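Local coordinates for protein pentafunctional AROM polypeptide (Schizosaccharomyces pombe, PDB 5SWV) that probably carries out five consecutive steps of the shikimate pathway, the fragment here covering its 3-dehydroquinate dehydratase and shikimate dehydrogenase activities, at residues N178-I190 against L200-N214. Sequence-based numbering, arbitrary orientation.
Sequences NDNLELEEFRTRI and LFNMGRFGQLSRILN
Asn180 shows how one amide can tie a barrel helix both to its following strand and to the turn beyond. Its OD1 accepts a nearly straight bond from Asn202 ND2, 2.9 Å away, the donor tilted somewhat from the carbonyl plane. The two amide planes are 32° apart. Its ND2 gives a hydrogen to Phe206 O, 2.8 Å away and close to the plane of the amide. Both ends thus engaged, the flip of this buried group is fixed, with Ser210 CB packed against OD1.

Beside these amides, Leu183 holds CG anti to its backbone N (chi1 -179°), which carries CD1 onto the Asn202 amide and CD2 to 3.8 Å from Leu200 CG. Leu200 CD2 extends the apolar contact, meeting Arg187 CB and reaching the ring edge of Phe186.

Polar contacts return at Arg187, whose chain bends at chi2 and chi3, bringing the guanidinium between Glu184 and Asn214 OD1. NH1 meets Asn214 OD1 at 2.9 Å, in the carbonyl plane and on a lone pair, while NH1 and NH2 make weak bonds to Leu200 O. Glu184 forms a side-on salt bridge with it, OE1 accepting from Arg187 NE and OE2 from NH2, the latter pair 3.0 Å apart; its carboxylate lies against Leu213 CB and CD1.

In the second shell, Asn214 OD1 also accepts from Leu200 N, and Ser210 OG bridges Asn202 N and Gly207 O, fastening strand to turn. Trp148 NE1 binds Asn202 OD1.

Helix segment 178-190 runs antiparallel to strand segment 200-203, their axes 8.8 Å apart at the closest, within the beta-alpha-beta unit of strand 167-173, helix 177-193 and strand 198-203. Phe201 and Met203 point away from the helix and touch strand 167-173, and helix 208-213 lies alongside, in the TIM barrel of the type I dehydroquinase domain.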
loop_
_atom_site.group_PDB
_atom_site.type_symbol
_atom_site.label_atom_id
_atom_site.label_comp_id
_atom_site.label_asym_id
_atom_site.label_seq_id
_atom_site.Cartn_x
_atom_site.Cartn_y
_atom_site.Cartn_z
ATOM N N ASN A 178 -8.846 -34.464 4.563
ATOM C CA ASN A 178 -10.123 -34.411 5.254
ATOM C C ASN A 178 -10.214 -33.351 6.373
ATOM O O ASN A 178 -11.284 -32.791 6.615
ATOM C CB ASN A 178 -10.496 -35.781 5.801
ATOM C CG ASN A 178 -11.980 -35.931 5.933
ATOM O OD1 ASN A 178 -12.673 -36.081 4.924
ATOM N ND2 ASN A 178 -12.494 -35.823 7.160
ATOM N N ASP A 179 -9.087 -33.090 7.038
ATOM C CA ASP A 179 -8.994 -32.062 8.074
ATOM C C ASP A 179 -9.274 -30.650 7.528
ATOM O O ASP A 179 -9.869 -29.835 8.211
ATOM C CB ASP A 179 -7.618 -32.105 8.791
ATOM C CG ASP A 179 -7.465 -33.299 9.766
ATOM O OD1 ASP A 179 -8.475 -33.894 10.215
ATOM O OD2 ASP A 179 -6.304 -33.645 10.091
ATOM N N ASN A 180 -8.849 -30.371 6.304
ATOM C CA ASN A 180 -9.127 -29.089 5.652
ATOM C C ASN A 180 -10.606 -28.927 5.321
ATOM O O ASN A 180 -11.150 -27.828 5.412
ATOM C CB ASN A 180 -8.271 -28.920 4.384
ATOM C CG ASN A 180 -6.782 -28.869 4.691
ATOM O OD1 ASN A 180 -6.373 -28.264 5.671
ATOM N ND2 ASN A 180 -5.967 -29.519 3.868
ATOM N N LEU A 181 -11.243 -30.035 4.953
ATOM C CA LEU A 181 -12.676 -30.051 4.669
ATOM C C LEU A 181 -13.528 -29.914 5.931
ATOM O O LEU A 181 -14.501 -29.166 5.936
ATOM C CB LEU A 181 -13.054 -31.321 3.904
ATOM C CG LEU A 181 -12.350 -31.514 2.553
ATOM C CD1 LEU A 181 -12.939 -32.715 1.846
ATOM C CD2 LEU A 181 -12.461 -30.298 1.647
ATOM N N GLU A 182 -13.176 -30.626 6.994
ATOM C CA GLU A 182 -13.878 -30.457 8.262
ATOM C C GLU A 182 -13.763 -29.003 8.748
ATOM O O GLU A 182 -14.709 -28.443 9.289
ATOM C CB GLU A 182 -13.367 -31.460 9.298
ATOM C CG GLU A 182 -13.855 -32.873 9.006
ATOM C CD GLU A 182 -13.234 -33.972 9.860
ATOM O OE1 GLU A 182 -13.552 -35.144 9.603
ATOM O OE2 GLU A 182 -12.443 -33.697 10.782
ATOM N N LEU A 183 -12.607 -28.400 8.501
ATOM C CA LEU A 183 -12.354 -27.026 8.867
ATOM C C LEU A 183 -13.307 -26.064 8.154
ATOM O O LEU A 183 -13.812 -25.148 8.787
ATOM C CB LEU A 183 -10.891 -26.670 8.608
ATOM C CG LEU A 183 -10.446 -25.258 8.968
ATOM C CD1 LEU A 183 -8.966 -25.210 9.292
ATOM C CD2 LEU A 183 -10.771 -24.267 7.862
ATOM N N GLU A 184 -13.565 -26.266 6.861
ATOM C CA GLU A 184 -14.542 -25.433 6.139
ATOM C C GLU A 184 -15.977 -25.590 6.654
ATOM O O GLU A 184 -16.700 -24.605 6.755
ATOM C CB GLU A 184 -14.517 -25.694 4.628
ATOM C CG GLU A 184 -13.215 -25.346 3.900
ATOM C CD GLU A 184 -12.668 -23.958 4.200
ATOM O OE1 GLU A 184 -13.444 -22.973 4.146
ATOM O OE2 GLU A 184 -11.442 -23.868 4.486
ATOM N N GLU A 185 -16.386 -26.816 6.970
ATOM C CA GLU A 185 -17.657 -27.051 7.681
ATOM C C GLU A 185 -17.723 -26.220 8.949
ATOM O O GLU A 185 -18.705 -25.510 9.182
ATOM C CB GLU A 185 -17.829 -28.522 8.051
ATOM C CG GLU A 185 -18.476 -29.336 6.953
ATOM C CD GLU A 185 -18.006 -30.794 6.900
ATOM O OE1 GLU A 185 -17.534 -31.363 7.927
ATOM O OE2 GLU A 185 -18.120 -31.383 5.798
ATOM N N PHE A 186 -16.659 -26.316 9.745
ATOM C CA PHE A 186 -16.533 -25.545 10.966
ATOM C C PHE A 186 -16.617 -24.040 10.679
ATOM O O PHE A 186 -17.387 -23.342 11.316
ATOM C CB PHE A 186 -15.232 -25.905 11.702
ATOM C CG PHE A 186 -15.016 -25.119 12.973
ATOM C CD1 PHE A 186 -15.555 -25.559 14.177
ATOM C CD2 PHE A 186 -14.295 -23.929 12.961
ATOM C CE1 PHE A 186 -15.374 -24.834 15.346
ATOM C CE2 PHE A 186 -14.118 -23.195 14.125
ATOM C CZ PHE A 186 -14.656 -23.649 15.319
ATOM N N ARG A 187 -15.852 -23.554 9.706
ATOM C CA ARG A 187 -15.905 -22.154 9.335
ATOM C C ARG A 187 -17.337 -21.708 9.084
ATOM O O ARG A 187 -17.732 -20.642 9.554
ATOM C CB ARG A 187 -15.036 -21.862 8.110
ATOM C CG ARG A 187 -15.357 -20.542 7.430
ATOM C CD ARG A 187 -14.167 -19.818 6.843
ATOM N NE ARG A 187 -13.097 -20.677 6.333
ATOM C CZ ARG A 187 -11.782 -20.422 6.439
ATOM N NH1 ARG A 187 -11.323 -19.340 7.058
ATOM N NH2 ARG A 187 -10.896 -21.274 5.926
ATOM N N THR A 188 -18.112 -22.512 8.351
ATOM C CA THR A 188 -19.488 -22.118 8.007
ATOM C C THR A 188 -20.342 -22.007 9.283
ATOM O O THR A 188 -21.044 -21.014 9.458
ATOM C CB THR A 188 -20.143 -23.058 6.957
ATOM O OG1 THR A 188 -19.382 -23.041 5.751
ATOM C CG2 THR A 188 -21.540 -22.599 6.608
ATOM N N ARG A 189 -20.236 -22.994 10.174
ATOM C CA ARG A 189 -21.066 -23.056 11.390
ATOM C C ARG A 189 -20.819 -21.919 12.395
ATOM O O ARG A 189 -21.768 -21.331 12.918
ATOM C CB ARG A 189 -20.866 -24.396 12.121
ATOM C CG ARG A 189 -21.344 -25.629 11.377
ATOM C CD ARG A 189 -21.600 -26.799 12.326
ATOM N NE ARG A 189 -20.440 -27.157 13.171
ATOM C CZ ARG A 189 -19.412 -27.952 12.820
ATOM N NH1 ARG A 189 -19.333 -28.506 11.603
ATOM N NH2 ARG A 189 -18.435 -28.188 13.702
ATOM N N ILE A 190 -19.542 -21.670 12.686
ATOM C CA ILE A 190 -19.114 -20.644 13.645
ATOM C C ILE A 190 -19.413 -19.233 13.134
ATOM O O ILE A 190 -19.771 -18.351 13.921
ATOM C CB ILE A 190 -17.603 -20.798 14.005
ATOM C CG1 ILE A 190 -17.212 -19.969 15.232
ATOM C CG2 ILE A 190 -16.686 -20.416 12.850
ATOM C CD1 ILE A 190 -17.581 -20.628 16.536
ATOM N N LEU A 200 -8.607 -18.574 10.152
ATOM C CA LEU A 200 -8.799 -19.998 10.384
ATOM C C LEU A 200 -8.174 -20.842 9.285
ATOM O O LEU A 200 -8.535 -20.719 8.127
ATOM C CB LEU A 200 -10.289 -20.270 10.469
ATOM C CG LEU A 200 -10.766 -21.709 10.661
ATOM C CD1 LEU A 200 -10.336 -22.220 12.027
ATOM C CD2 LEU A 200 -12.281 -21.797 10.494
ATOM N N PHE A 201 -7.232 -21.697 9.665
ATOM C CA PHE A 201 -6.547 -22.599 8.734
ATOM C C PHE A 201 -5.778 -23.672 9.486
ATOM O O PHE A 201 -5.736 -23.669 10.707
ATOM C CB PHE A 201 -5.592 -21.830 7.821
ATOM C CG PHE A 201 -4.511 -21.091 8.542
ATOM C CD1 PHE A 201 -4.745 -19.819 9.064
ATOM C CD2 PHE A 201 -3.237 -21.630 8.662
ATOM C CE1 PHE A 201 -3.735 -19.116 9.714
ATOM C CE2 PHE A 201 -2.218 -20.925 9.304
ATOM C CZ PHE A 201 -2.475 -19.674 9.842
ATOM N N ASN A 202 -5.206 -24.603 8.729
ATOM C CA ASN A 202 -4.338 -25.632 9.254
ATOM C C ASN A 202 -2.950 -25.394 8.713
ATOM O O ASN A 202 -2.771 -25.209 7.500
ATOM C CB ASN A 202 -4.795 -27.014 8.820
ATOM C CG ASN A 202 -6.169 -27.373 9.357
ATOM O OD1 ASN A 202 -6.438 -27.227 10.547
ATOM N ND2 ASN A 202 -7.044 -27.855 8.485
ATOM N N MET A 203 -1.975 -25.386 9.618
ATOM C CA MET A 203 -0.583 -25.421 9.215
ATOM C C MET A 203 -0.194 -26.857 8.854
ATOM O O MET A 203 -0.997 -27.785 9.007
ATOM C CB MET A 203 0.313 -24.798 10.283
ATOM C CG MET A 203 0.413 -25.524 11.621
ATOM S SD MET A 203 1.387 -24.655 12.887
ATOM C CE MET A 203 0.942 -22.942 12.663
ATOM N N GLY A 204 1.025 -27.022 8.353
ATOM C CA GLY A 204 1.486 -28.296 7.817
ATOM C C GLY A 204 1.364 -28.269 6.313
ATOM O O GLY A 204 0.510 -27.576 5.773
ATOM N N ARG A 205 2.217 -29.029 5.633
ATOM C CA ARG A 205 2.131 -29.181 4.177
ATOM C C ARG A 205 0.796 -29.746 3.732
ATOM O O ARG A 205 0.316 -29.385 2.664
ATOM C CB ARG A 205 3.246 -30.072 3.646
ATOM C CG ARG A 205 4.621 -29.456 3.819
ATOM C CD ARG A 205 5.723 -30.241 3.106
ATOM N NE ARG A 205 6.799 -29.338 2.691
ATOM C CZ ARG A 205 6.696 -28.419 1.719
ATOM N NH1 ARG A 205 7.735 -27.636 1.448
ATOM N NH2 ARG A 205 5.565 -28.257 1.008
ATOM N N PHE A 206 0.209 -30.628 4.543
ATOM C CA PHE A 206 -1.146 -31.137 4.280
ATOM C C PHE A 206 -2.216 -30.049 4.433
ATOM O O PHE A 206 -3.270 -30.123 3.809
ATOM C CB PHE A 206 -1.525 -32.287 5.224
ATOM C CG PHE A 206 -0.862 -33.619 4.933
ATOM C CD1 PHE A 206 -1.029 -34.255 3.699
ATOM C CD2 PHE A 206 -0.157 -34.296 5.943
ATOM C CE1 PHE A 206 -0.458 -35.508 3.463
ATOM C CE2 PHE A 206 0.411 -35.548 5.710
ATOM C CZ PHE A 206 0.263 -36.152 4.467
ATOM N N GLY A 207 -1.961 -29.052 5.278
ATOM C CA GLY A 207 -2.917 -27.967 5.544
ATOM C C GLY A 207 -3.071 -26.910 4.470
ATOM O O GLY A 207 -3.987 -26.093 4.532
ATOM N N GLN A 208 -2.202 -26.941 3.466
ATOM C CA GLN A 208 -2.079 -25.834 2.505
ATOM C C GLN A 208 -3.388 -25.428 1.812
ATOM O O GLN A 208 -3.617 -24.239 1.585
ATOM C CB GLN A 208 -0.967 -26.117 1.478
ATOM C CG GLN A 208 0.430 -26.129 2.103
ATOM C CD GLN A 208 1.568 -26.336 1.129
ATOM O OE1 GLN A 208 2.690 -26.589 1.537
ATOM N NE2 GLN A 208 1.290 -26.235 -0.149
ATOM N N LEU A 209 -4.251 -26.390 1.496
ATOM C CA LEU A 209 -5.589 -26.046 0.996
ATOM C C LEU A 209 -6.315 -25.022 1.908
ATOM O O LEU A 209 -6.917 -24.057 1.404
ATOM C CB LEU A 209 -6.465 -27.299 0.845
ATOM C CG LEU A 209 -7.898 -27.067 0.344
ATOM C CD1 LEU A 209 -7.953 -26.387 -1.014
ATOM C CD2 LEU A 209 -8.655 -28.375 0.289
ATOM N N SER A 210 -6.274 -25.232 3.226
ATOM C CA SER A 210 -7.031 -24.386 4.136
ATOM C C SER A 210 -6.503 -22.950 4.150
ATOM O O SER A 210 -7.279 -22.026 4.311
ATOM C CB SER A 210 -7.038 -24.958 5.554
ATOM O OG SER A 210 -5.751 -24.875 6.169
ATOM N N ARG A 211 -5.193 -22.765 3.987
ATOM C CA ARG A 211 -4.593 -21.414 3.867
ATOM C C ARG A 211 -5.127 -20.695 2.634
ATOM O O ARG A 211 -5.489 -19.517 2.689
ATOM C CB ARG A 211 -3.063 -21.475 3.734
ATOM C CG ARG A 211 -2.301 -21.966 4.959
ATOM C CD ARG A 211 -0.839 -22.105 4.596
ATOM N NE ARG A 211 0.032 -22.525 5.690
ATOM C CZ ARG A 211 0.480 -21.746 6.671
ATOM N NH1 ARG A 211 0.115 -20.468 6.762
ATOM N NH2 ARG A 211 1.294 -22.262 7.586
ATOM N N ILE A 212 -5.172 -21.433 1.530
ATOM C CA ILE A 212 -5.653 -20.938 0.253
ATOM C C ILE A 212 -7.111 -20.483 0.344
ATOM O O ILE A 212 -7.451 -19.431 -0.190
ATOM C CB ILE A 212 -5.427 -22.016 -0.827
ATOM C CG1 ILE A 212 -3.929 -22.112 -1.148
ATOM C CG2 ILE A 212 -6.236 -21.746 -2.089
ATOM C CD1 ILE A 212 -3.509 -23.461 -1.698
ATOM N N LEU A 213 -7.941 -21.259 1.042
ATOM C CA LEU A 213 -9.369 -20.933 1.252
ATOM C C LEU A 213 -9.669 -19.887 2.338
ATOM O O LEU A 213 -10.766 -19.304 2.350
ATOM C CB LEU A 213 -10.162 -22.205 1.591
ATOM C CG LEU A 213 -10.160 -23.319 0.538
ATOM C CD1 LEU A 213 -10.969 -24.518 1.025
ATOM C CD2 LEU A 213 -10.675 -22.814 -0.798
ATOM N N ASN A 214 -8.734 -19.667 3.260
ATOM C CA ASN A 214 -8.896 -18.625 4.267
ATOM C C ASN A 214 -8.735 -17.223 3.662
ATOM O O ASN A 214 -7.633 -16.797 3.346
ATOM C CB ASN A 214 -7.899 -18.834 5.392
ATOM C CG ASN A 214 -8.012 -17.767 6.459
ATOM O OD1 ASN A 214 -8.940 -17.767 7.236
ATOM N ND2 ASN A 214 -7.071 -16.838 6.479
#